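Local structure of phosphoserine aminotransferase (Bacillus alcalophilus, 1W23) at residues A171-D176 with G188-G193; S175-R180 with K196-S201; L61-D66 with V205-K210; T148-I153 with S293-N298. The protein catalyses, with pyridoxal 5'-phosphate as cofactor, the reversible transamination that makes phosphoserine from 3-phosphohydroxypyruvate, and also acts on phosphohydroxythreonine. One frame throughout, in Å; residues are numbered along the deposited sequence.

Contact 1 of 4, residues A171-D176 with G188-G193. With PLP (pyridoxal-5'-phosphate), chain J.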
# COMPACT_ATOMS: atom_id res chain seq x y z
N ALA A 171 13.37 9.99 -13.00
CA ALA A 171 12.19 9.86 -13.87
C ALA A 171 11.03 9.16 -13.20
O ALA A 171 11.17 8.07 -12.61
CB ALA A 171 12.57 9.06 -15.13
N ASP A 172 9.86 9.76 -13.36
CA ASP A 172 8.57 9.15 -13.07
C ASP A 172 8.19 8.36 -14.31
O ASP A 172 7.76 8.90 -15.34
CB ASP A 172 7.51 10.23 -12.81
CG ASP A 172 6.11 9.70 -12.61
OD1 ASP A 172 5.90 8.45 -12.67
OD2 ASP A 172 5.22 10.55 -12.39
N MET A 173 8.40 7.04 -14.22
CA MET A 173 8.13 6.09 -15.30
C MET A 173 6.87 5.29 -15.03
O MET A 173 6.70 4.17 -15.57
CB MET A 173 9.31 5.14 -15.58
CG MET A 173 10.60 5.95 -15.94
SD MET A 173 11.84 4.81 -16.59
CE MET A 173 13.11 5.96 -17.13
N SER A 174 5.96 5.80 -14.22
CA SER A 174 4.76 5.06 -13.85
C SER A 174 4.05 4.42 -15.01
O SER A 174 3.65 3.25 -14.91
CB SER A 174 3.78 5.97 -13.14
OG SER A 174 4.25 6.42 -11.87
N SER A 175 3.85 5.13 -16.13
CA SER A 175 3.01 4.61 -17.19
C SER A 175 3.76 4.01 -18.37
O SER A 175 3.11 3.58 -19.33
CB SER A 175 1.96 5.63 -17.58
OG SER A 175 2.57 6.86 -17.94
N ASP A 176 5.09 3.86 -18.30
CA ASP A 176 5.80 3.12 -19.34
C ASP A 176 6.96 2.28 -18.84
O ASP A 176 7.65 1.66 -19.68
CB ASP A 176 6.26 4.00 -20.51
CG ASP A 176 7.45 4.91 -20.20
OD1 ASP A 176 7.84 4.95 -19.00
OD2 ASP A 176 7.93 5.57 -21.16
N GLY A 188 19.76 8.49 -11.97
CA GLY A 188 20.00 8.31 -10.56
C GLY A 188 18.89 7.60 -9.82
O GLY A 188 19.13 6.89 -8.84
N MET A 189 17.66 7.80 -10.31
CA MET A 189 16.49 7.16 -9.69
C MET A 189 15.39 7.08 -10.71
O MET A 189 15.15 8.05 -11.48
CB MET A 189 16.08 7.95 -8.45
CG MET A 189 14.91 7.32 -7.73
SD MET A 189 14.50 8.15 -6.19
CE MET A 189 12.80 8.57 -6.64
N ILE A 190 14.67 5.99 -10.71
CA ILE A 190 13.44 5.75 -11.48
C ILE A 190 12.36 5.31 -10.52
O ILE A 190 12.65 4.48 -9.63
CB ILE A 190 13.69 4.64 -12.52
CG1 ILE A 190 14.70 5.07 -13.57
CG2 ILE A 190 12.40 4.13 -13.07
CD1 ILE A 190 15.25 3.94 -14.36
N TYR A 191 11.14 5.82 -10.64
CA TYR A 191 10.06 5.32 -9.82
C TYR A 191 8.82 5.12 -10.66
O TYR A 191 8.59 5.75 -11.71
CB TYR A 191 9.76 6.22 -8.63
CG TYR A 191 9.35 7.62 -8.93
CD1 TYR A 191 8.02 8.02 -8.93
CD2 TYR A 191 10.28 8.64 -9.19
CE1 TYR A 191 7.61 9.31 -9.19
CE2 TYR A 191 9.89 9.94 -9.43
CZ TYR A 191 8.55 10.28 -9.44
OH TYR A 191 8.12 11.58 -9.64
N ALA A 192 7.94 4.22 -10.17
CA ALA A 192 6.73 3.89 -10.89
C ALA A 192 5.74 3.22 -9.93
O ALA A 192 6.07 2.20 -9.33
CB ALA A 192 7.00 2.85 -12.00
N GLY A 193 4.53 3.75 -9.84
CA GLY A 193 3.44 2.94 -9.26
C GLY A 193 3.28 1.69 -10.07
O GLY A 193 3.39 1.72 -11.31
N1 PLP J . 2.70 9.65 -12.37
C2 PLP J . 2.17 9.13 -13.54
C2A PLP J . 2.97 9.33 -14.78
C3 PLP J . 0.95 8.47 -13.52
O3 PLP J . 0.46 7.96 -14.62
C4 PLP J . 0.24 8.34 -12.27
C4A PLP J . -1.03 7.56 -12.25
C5 PLP J . 0.82 8.86 -11.11
C6 PLP J . 2.03 9.53 -11.19
C5A PLP J . 0.14 8.80 -9.77
O4P PLP J . 0.34 7.45 -9.20
P PLP J . -0.36 7.08 -7.77
O1P PLP J . -1.84 7.20 -7.99
O2P PLP J . 0.15 8.09 -6.75
O3P PLP J . 0.17 5.68 -7.54
O HOH W 1 3.55 0.66 -13.89
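The phenol ring of Y191 carries D172 on one face: D172 CA lies 3.9 Å from the ring centroid and 15° off the normal, the geometry of a CH-pi contact. The carboxylate of D172 is turned only 17° from the ring plane, and D172 CB meets the ring near CZ and OH. Y191 reaches this place because its CG sits between backbone N and carbonyl carbon (chi1 60°), standing the ring against D172; the hydroxyl then bonds to H146. A second flat group, the pyridine ring of PLP, has D172 OD2 at its nitrogen edge, 2.7 Å from N1, and S174 CB over its face, 3.6 Å from C2.

The other carboxylate oxygen is gripped twice. S174 OG donates to D172 OD1 at 2.7 Å on the syn lone pair, while S174 N reaches D172 OD1 at 3.1 Å, closing an Asx turn. Parallel-pairing bonds set the register, Y191 N to A171 O at 3.0 Å and M173 N, just past the strand end, to Y191 O at 2.8 Å. M173 SD packs on I190 CG2 at 3.6 Å, and a water bridges the carbonyls of S174 and G193.

With OD1 occupied, the rotation of the carboxylate is set and OD2 faces N1. Such a pairing, as in other fold-type I aminotransferases, probably stabilises a protonated pyridine nitrogen and so helps the ring act as an electron sink.

Contact 2 of 4, residues S175-R180 with K196-S201. With PLP (pyridoxal-5'-phosphate), chain J.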
# COMPACT_ATOMS: atom_id res chain seq x y z
N SER A 175 3.85 5.13 -16.13
CA SER A 175 3.01 4.61 -17.19
C SER A 175 3.76 4.01 -18.37
O SER A 175 3.11 3.58 -19.33
CB SER A 175 1.96 5.63 -17.58
OG SER A 175 2.57 6.86 -17.94
N ASP A 176 5.09 3.86 -18.30
CA ASP A 176 5.80 3.12 -19.34
C ASP A 176 6.96 2.28 -18.84
O ASP A 176 7.65 1.66 -19.68
CB ASP A 176 6.26 4.00 -20.51
CG ASP A 176 7.45 4.91 -20.20
OD1 ASP A 176 7.84 4.95 -19.00
OD2 ASP A 176 7.93 5.57 -21.16
N ILE A 177 7.15 2.10 -17.55
CA ILE A 177 8.28 1.25 -17.10
C ILE A 177 8.11 -0.18 -17.63
O ILE A 177 7.06 -0.77 -17.59
CB ILE A 177 8.37 1.25 -15.57
CG1 ILE A 177 9.63 0.58 -15.08
CG2 ILE A 177 7.09 0.71 -14.91
CD1 ILE A 177 9.99 0.81 -13.62
N LEU A 178 9.23 -0.72 -18.10
CA LEU A 178 9.27 -2.12 -18.59
C LEU A 178 8.29 -2.40 -19.70
O LEU A 178 7.81 -3.50 -19.90
CB LEU A 178 9.18 -3.12 -17.44
CG LEU A 178 9.59 -4.55 -17.68
CD1 LEU A 178 10.72 -4.77 -18.64
CD2 LEU A 178 9.85 -5.25 -16.33
N SER A 179 8.12 -1.36 -20.56
CA SER A 179 7.44 -1.51 -21.85
C SER A 179 8.40 -1.63 -23.03
O SER A 179 7.95 -1.80 -24.16
CB SER A 179 6.51 -0.33 -22.09
OG SER A 179 7.22 0.89 -22.18
N ARG A 180 9.68 -1.51 -22.73
CA ARG A 180 10.77 -1.46 -23.70
C ARG A 180 12.07 -1.55 -22.96
O ARG A 180 12.12 -1.31 -21.75
CB ARG A 180 10.69 -0.16 -24.54
CG ARG A 180 10.61 1.10 -23.69
CD ARG A 180 10.32 2.32 -24.55
NE ARG A 180 10.21 3.49 -23.64
CZ ARG A 180 10.22 4.76 -24.06
NH1 ARG A 180 10.29 5.08 -25.36
NH2 ARG A 180 10.17 5.75 -23.15
N LYS A 196 0.16 0.12 -13.69
CA LYS A 196 0.02 0.29 -15.17
C LYS A 196 0.70 -0.86 -15.89
O LYS A 196 -0.02 -1.51 -16.67
CB LYS A 196 0.53 1.68 -15.56
CG LYS A 196 -0.41 2.81 -15.31
CD LYS A 196 0.00 4.02 -14.46
CE LYS A 196 -1.17 4.87 -14.03
NZ LYS A 196 -0.87 6.25 -13.38
N ASN A 197 1.97 -1.16 -15.72
CA ASN A 197 2.69 -2.21 -16.41
C ASN A 197 3.28 -3.30 -15.55
O ASN A 197 3.86 -4.26 -16.12
CB ASN A 197 3.90 -1.63 -17.15
CG ASN A 197 3.55 -1.30 -18.53
OD1 ASN A 197 2.56 -1.71 -19.13
ND2 ASN A 197 4.55 -0.64 -19.04
N LEU A 198 3.12 -3.14 -14.22
CA LEU A 198 3.81 -4.12 -13.41
C LEU A 198 2.94 -4.97 -12.53
O LEU A 198 3.40 -6.01 -12.08
CB LEU A 198 4.88 -3.44 -12.59
CG LEU A 198 5.91 -2.65 -13.38
CD1 LEU A 198 6.92 -2.04 -12.40
CD2 LEU A 198 6.60 -3.54 -14.41
N GLY A 199 1.73 -4.55 -12.25
CA GLY A 199 1.14 -5.33 -11.14
C GLY A 199 -0.09 -4.50 -10.72
O GLY A 199 -0.45 -3.50 -11.30
N PRO A 200 -0.64 -4.91 -9.66
CA PRO A 200 -1.75 -4.16 -9.09
C PRO A 200 -1.21 -2.98 -8.25
O PRO A 200 -0.09 -2.73 -8.04
CB PRO A 200 -2.54 -5.19 -8.27
CG PRO A 200 -1.45 -6.08 -7.73
CD PRO A 200 -0.56 -6.24 -8.95
N SER A 201 -2.17 -2.18 -7.87
CA SER A 201 -1.88 -1.04 -7.00
C SER A 201 -1.48 -1.44 -5.62
O SER A 201 -1.81 -2.53 -5.17
CB SER A 201 -3.12 -0.13 -6.96
OG SER A 201 -4.13 -0.80 -6.23
N1 PLP J . 2.70 9.65 -12.37
C2 PLP J . 2.17 9.13 -13.54
C2A PLP J . 2.97 9.33 -14.78
C3 PLP J . 0.95 8.47 -13.52
O3 PLP J . 0.46 7.96 -14.62
C4 PLP J . 0.24 8.34 -12.27
C4A PLP J . -1.03 7.56 -12.25
C5 PLP J . 0.82 8.86 -11.11
C6 PLP J . 2.03 9.53 -11.19
C5A PLP J . 0.14 8.80 -9.77
O4P PLP J . 0.34 7.45 -9.20
P PLP J . -0.36 7.08 -7.77
O1P PLP J . -1.84 7.20 -7.99
O2P PLP J . 0.15 8.09 -6.75
O3P PLP J . 0.17 5.68 -7.54
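Neither S175-R180 nor K196-S201 is helix or strand; the first folds into a type II turn from D176 to S179, whose I177 comes within 6.6 Å of N197, CA to CA. N197 ND2 bonds to I177 O at 2.9 Å (N-H...O 149°), but approaches from above the carbonyl plane, 42° out of it. ND2 also lies against S179 CB, while N197 OD1 accepts from N339 N. With an alanine here, I177 O would probably lose its donor and N339 N its acceptor, leaving the turn less firmly tied to the lysine loop.

Within the turn, S179 OG donates to D176 O at 2.7 Å. L198, its CG anti to the carbonyl carbon (chi1 -57°), sets one methyl on I177 and the other on L178: CD1 meets I177 CG2 at 3.7 Å in one of that residue's two conformers, and CD2 meets L178 CB at 4.0 Å, each pair crossing near a right angle.

At the cofactor end, S175 CB flanks the K196 chain, 4.0 Å from CD. K196 NZ is modelled 1.7 Å from C4A of PLP, too long for a normal C-N or C=N bond, leaving the linkage's state doubtful; K196 is the lysine that forms the internal aldimine in this family.

Contact 3 of 4, residues L61-D66 with V205-K210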
# COMPACT_ATOMS: atom_id res chain seq x y z
N LEU A 61 15.33 -5.48 -16.87
CA LEU A 61 15.75 -4.12 -17.20
C LEU A 61 17.28 -3.99 -17.25
O LEU A 61 17.76 -2.91 -17.56
CB LEU A 61 15.14 -3.11 -16.25
CG LEU A 61 13.67 -2.84 -16.39
CD1 LEU A 61 13.20 -1.97 -15.24
CD2 LEU A 61 13.35 -2.14 -17.73
N GLN A 62 18.00 -5.08 -16.99
CA GLN A 62 19.46 -5.00 -16.92
C GLN A 62 19.93 -3.91 -15.96
O GLN A 62 20.69 -3.02 -16.30
CB GLN A 62 20.08 -4.85 -18.34
CG GLN A 62 19.81 -6.08 -19.21
CD GLN A 62 20.41 -5.97 -20.60
OE1 GLN A 62 19.72 -5.89 -21.62
NE2 GLN A 62 21.73 -5.97 -20.65
N ILE A 63 19.42 -4.00 -14.73
CA ILE A 63 19.76 -3.03 -13.69
C ILE A 63 21.17 -3.29 -13.15
O ILE A 63 21.43 -4.43 -12.73
CB ILE A 63 18.72 -3.06 -12.56
CG1 ILE A 63 17.32 -2.79 -13.10
CG2 ILE A 63 19.14 -2.12 -11.44
CD1 ILE A 63 16.21 -2.89 -12.06
N PRO A 64 22.07 -2.32 -13.21
CA PRO A 64 23.43 -2.59 -12.72
C PRO A 64 23.49 -2.85 -11.22
O PRO A 64 22.63 -2.50 -10.43
CB PRO A 64 24.18 -1.30 -13.06
CG PRO A 64 23.37 -0.62 -14.12
CD PRO A 64 21.96 -0.96 -13.79
N ASN A 65 24.60 -3.49 -10.81
CA ASN A 65 24.80 -3.97 -9.45
C ASN A 65 24.95 -2.89 -8.40
O ASN A 65 24.80 -3.17 -7.21
CB ASN A 65 26.07 -4.88 -9.40
CG ASN A 65 25.68 -6.30 -9.68
OD1 ASN A 65 24.48 -6.56 -9.84
ND2 ASN A 65 26.71 -7.14 -9.73
N ASP A 66 25.20 -1.64 -8.85
CA ASP A 66 25.30 -0.50 -7.92
C ASP A 66 23.97 0.22 -7.75
O ASP A 66 23.92 1.26 -7.12
CB ASP A 66 26.44 0.42 -8.35
CG ASP A 66 26.32 1.04 -9.70
OD1 ASP A 66 25.74 0.50 -10.65
OD2 ASP A 66 26.84 2.14 -9.93
N VAL A 205 7.55 0.81 -7.28
CA VAL A 205 8.93 0.37 -7.53
C VAL A 205 9.83 1.59 -7.63
O VAL A 205 9.53 2.55 -8.36
CB VAL A 205 9.00 -0.47 -8.82
CG1 VAL A 205 10.44 -0.78 -9.20
CG2 VAL A 205 8.15 -1.72 -8.67
N VAL A 206 10.91 1.61 -6.86
CA VAL A 206 11.88 2.66 -6.90
C VAL A 206 13.26 2.01 -7.13
O VAL A 206 13.71 1.22 -6.32
CB VAL A 206 11.89 3.50 -5.61
CG1 VAL A 206 12.85 4.67 -5.71
CG2 VAL A 206 10.47 3.99 -5.28
N ILE A 207 13.88 2.36 -8.28
CA ILE A 207 15.22 1.87 -8.63
C ILE A 207 16.19 3.00 -8.38
O ILE A 207 16.04 4.05 -8.98
CB ILE A 207 15.25 1.37 -10.08
CG1 ILE A 207 14.23 0.27 -10.39
CG2 ILE A 207 16.66 0.95 -10.43
CD1 ILE A 207 13.89 0.12 -11.85
N VAL A 208 17.13 2.80 -7.46
CA VAL A 208 17.95 3.88 -6.95
C VAL A 208 19.43 3.54 -7.05
O VAL A 208 19.86 2.42 -6.73
CB VAL A 208 17.73 4.15 -5.43
CG1 VAL A 208 16.32 4.59 -5.14
CG2 VAL A 208 18.04 2.96 -4.53
N LYS A 209 20.22 4.49 -7.50
CA LYS A 209 21.68 4.36 -7.45
C LYS A 209 22.06 4.46 -5.97
O LYS A 209 21.82 5.47 -5.32
CB LYS A 209 22.33 5.45 -8.29
CG LYS A 209 23.83 5.22 -8.50
CD LYS A 209 24.34 6.17 -9.60
CE LYS A 209 25.86 5.99 -9.84
NZ LYS A 209 25.99 5.03 -10.97
N LYS A 210 22.61 3.36 -5.41
CA LYS A 210 22.71 3.24 -3.96
C LYS A 210 23.46 4.39 -3.33
O LYS A 210 23.01 4.92 -2.30
CB LYS A 210 23.40 1.92 -3.61
CG LYS A 210 22.68 0.72 -4.13
CD LYS A 210 23.29 -0.56 -3.65
CE LYS A 210 23.58 -1.71 -4.61
NZ LYS A 210 23.97 -2.87 -3.72
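I207 meets two side chains of L61-D66 with one methyl: its CD1 lies 3.8 Å from I63 CD1 and 4.0 Å from L61 CD1. Both isoleucines place CG1 anti to the carbonyl carbon (chi1 -57° in each), which brings their delta methyls together across the gap. Toward the surface the contact turns polar. K210 N donates to D66 O at 3.0 Å, an almost straight bond with an N-H...O angle of 171°, in the carbonyl plane. The carboxylate of the same residue forms a salt bridge, D66 OD2 to K209 NZ at 3.2 Å; the ammonium comes from the syn side but 34° out of the carboxylate plane. K210 lays its chain along the D66 carbonyl and brings CE to 3.2 Å from N65 O.

One shell outward, L61 is backed by L178 and L182, and I63 by I69. Q62, with positive phi, is the C-prime residue of a Schellman motif in which I63 N reaches back to R58 O, and this helix end probably helps set where L61 and I63 project. On the other segment, I207 and K209 are held through strand bonds to I190 and G188.

The geometry is that of a helix-to-strand connection: helix 44-61 ends over the sheet, and the chain turns into strand 67-72, which pairs antiparallel with 204-209 at one margin of the mixed seven-stranded sheet of the fold-type I large domain.

Contact 4 of 4, residues T148-I153 with S293-N298. With PLP (pyridoxal-5'-phosphate), chain J.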
# COMPACT_ATOMS: atom_id res chain seq x y z
N THR A 148 9.18 13.13 -16.70
CA THR A 148 8.07 12.19 -16.68
C THR A 148 8.13 11.45 -18.02
O THR A 148 7.91 12.08 -19.09
CB THR A 148 6.73 12.91 -16.54
OG1 THR A 148 6.81 13.86 -15.46
CG2 THR A 148 5.61 11.91 -16.33
N SER A 149 8.54 10.19 -18.03
CA SER A 149 8.83 9.52 -19.32
C SER A 149 7.64 9.36 -20.22
O SER A 149 7.74 9.52 -21.44
CB SER A 149 9.47 8.15 -19.03
OG SER A 149 8.64 7.39 -18.19
N ASN A 150 6.47 9.08 -19.64
CA ASN A 150 5.23 8.89 -20.36
C ASN A 150 4.17 9.74 -19.63
O ASN A 150 3.92 9.56 -18.43
CB ASN A 150 4.86 7.39 -20.44
CG ASN A 150 3.66 7.17 -21.36
OD1 ASN A 150 3.87 7.14 -22.60
ND2 ASN A 150 2.48 7.07 -20.78
N ASN A 151 3.63 10.67 -20.37
CA ASN A 151 2.69 11.66 -19.84
C ASN A 151 1.28 11.12 -20.03
O ASN A 151 0.64 11.28 -21.08
CB ASN A 151 2.89 13.00 -20.53
CG ASN A 151 4.35 13.40 -20.37
OD1 ASN A 151 4.74 13.84 -19.28
ND2 ASN A 151 5.13 13.26 -21.41
N THR A 152 0.83 10.39 -19.00
CA THR A 152 -0.33 9.48 -19.10
C THR A 152 -1.59 10.19 -19.57
O THR A 152 -2.43 9.58 -20.25
CB THR A 152 -0.58 8.86 -17.68
OG1 THR A 152 0.71 8.64 -17.08
CG2 THR A 152 -1.35 7.55 -17.77
N ILE A 153 -1.78 11.44 -19.13
CA ILE A 153 -3.00 12.19 -19.46
C ILE A 153 -3.01 12.73 -20.86
O ILE A 153 -4.07 12.83 -21.52
CB ILE A 153 -3.24 13.30 -18.40
CG1 ILE A 153 -3.68 12.63 -17.09
CG2 ILE A 153 -4.23 14.35 -18.88
CD1 ILE A 153 -3.59 13.47 -15.84
N SER A 293 6.07 12.49 -30.87
CA SER A 293 5.98 12.32 -29.42
C SER A 293 4.92 11.34 -29.02
O SER A 293 4.61 11.22 -27.84
CB SER A 293 5.72 13.67 -28.76
OG SER A 293 6.86 14.54 -28.92
N ARG A 294 4.28 10.64 -29.96
CA ARG A 294 3.16 9.73 -29.66
C ARG A 294 3.54 8.65 -28.68
O ARG A 294 4.50 7.92 -28.90
CB ARG A 294 2.68 9.07 -30.93
CG ARG A 294 1.70 9.93 -31.72
CD ARG A 294 1.40 9.37 -33.10
NE ARG A 294 0.21 10.05 -33.65
CZ ARG A 294 -0.38 9.71 -34.81
NH1 ARG A 294 0.18 8.81 -35.63
NH2 ARG A 294 -1.51 10.35 -35.13
N SER A 295 2.76 8.50 -27.61
CA SER A 295 2.95 7.46 -26.64
C SER A 295 2.53 6.11 -27.20
O SER A 295 1.53 5.95 -27.90
CB SER A 295 2.09 7.78 -25.41
OG SER A 295 2.11 6.70 -24.46
N LEU A 296 3.29 5.07 -26.84
CA LEU A 296 2.94 3.67 -27.07
C LEU A 296 2.02 3.10 -26.02
O LEU A 296 1.55 1.97 -26.17
CB LEU A 296 4.23 2.84 -27.20
CG LEU A 296 5.10 3.22 -28.39
CD1 LEU A 296 6.43 2.47 -28.29
CD2 LEU A 296 4.41 2.92 -29.71
N MET A 297 1.79 3.84 -24.93
CA MET A 297 1.06 3.39 -23.75
C MET A 297 -0.34 4.01 -23.58
O MET A 297 -1.24 3.33 -23.10
CB MET A 297 1.91 3.69 -22.49
CG MET A 297 3.20 2.92 -22.42
SD MET A 297 3.06 1.17 -21.96
CE MET A 297 3.14 0.30 -23.53
N ASN A 298 -0.49 5.29 -23.96
CA ASN A 298 -1.76 5.99 -23.83
C ASN A 298 -2.02 6.77 -25.10
O ASN A 298 -1.28 7.67 -25.41
CB ASN A 298 -1.79 6.95 -22.62
CG ASN A 298 -1.41 6.27 -21.33
OD1 ASN A 298 -0.23 6.35 -20.93
ND2 ASN A 298 -2.35 5.66 -20.61
N1 PLP J . 2.70 9.65 -12.37
C2 PLP J . 2.17 9.13 -13.54
C2A PLP J . 2.97 9.33 -14.78
C3 PLP J . 0.95 8.47 -13.52
O3 PLP J . 0.46 7.96 -14.62
C4 PLP J . 0.24 8.34 -12.27
C4A PLP J . -1.03 7.56 -12.25
C5 PLP J . 0.82 8.86 -11.11
C6 PLP J . 2.03 9.53 -11.19
C5A PLP J . 0.14 8.80 -9.77
O4P PLP J . 0.34 7.45 -9.20
P PLP J . -0.36 7.08 -7.77
O1P PLP J . -1.84 7.20 -7.99
O2P PLP J . 0.15 8.09 -6.75
O3P PLP J . 0.17 5.68 -7.54
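N150 grips both S295 and N298 with one amide, and this is the tight part of the contact. Its CG lies anti to the backbone N (chi1 -172°), which carries the amide across to both partners. S295 OG donates to N150 OD1 at 2.6 Å, in the carbonyl plane and on a lone pair. N150 ND2 donates to N298 OD1 at 2.8 Å; the acceptor lies in the plane of the N150 amide, though the N-H...O angle of 133° shows a bent bond. S295 OG is itself held, accepting from M297 N at 2.9 Å and N298 N at 3.0 Å, an ST turn and ST motif that fix the hydroxyl. ND2 has a further partner in S175 OG.

The flank is looser, with van der Waals contacts alone: T152 CG2 rests 3.6 Å from N298 ND2, and M297 CB lies 3.8 Å from N150 ND2. All the touching residues are buried, so this is a packing flank and not a solvent face.

With a leucine in place of N150, the S295 hydroxyl would probably lose its acceptor, N298 OD1 its donor and S175 OG a partner. T152, which packs CG2 on N298, turns OG1 to O3 of PLP, hydrogen-bonded at 2.6 Å, so this polar network backs the cofactor pocket of a class-V aminotransferase.

From the N terminus, contact 3 opens first at 61-66 and closes at 205-210, joining the end of helix 44-61 to strand 204-209, beside the large sheet's outermost strand 67-72. Contact 4 starts within that loop, at 148-153, but closes beyond it at 293-298, so the two cross; their nearest atoms stay about 11 Å apart. Contacts 1 and 2 lie wholly within both loops. They leave from one stretch, sharing S175 and D176, and return in order to strand 189-193 and the lysine loop after it. Strand 189-193 also pairs with 204-209, linking contacts 1 and 3, while S175 and D176 bond to T152 and S149 of contact 4, gathering three contacts around PLP.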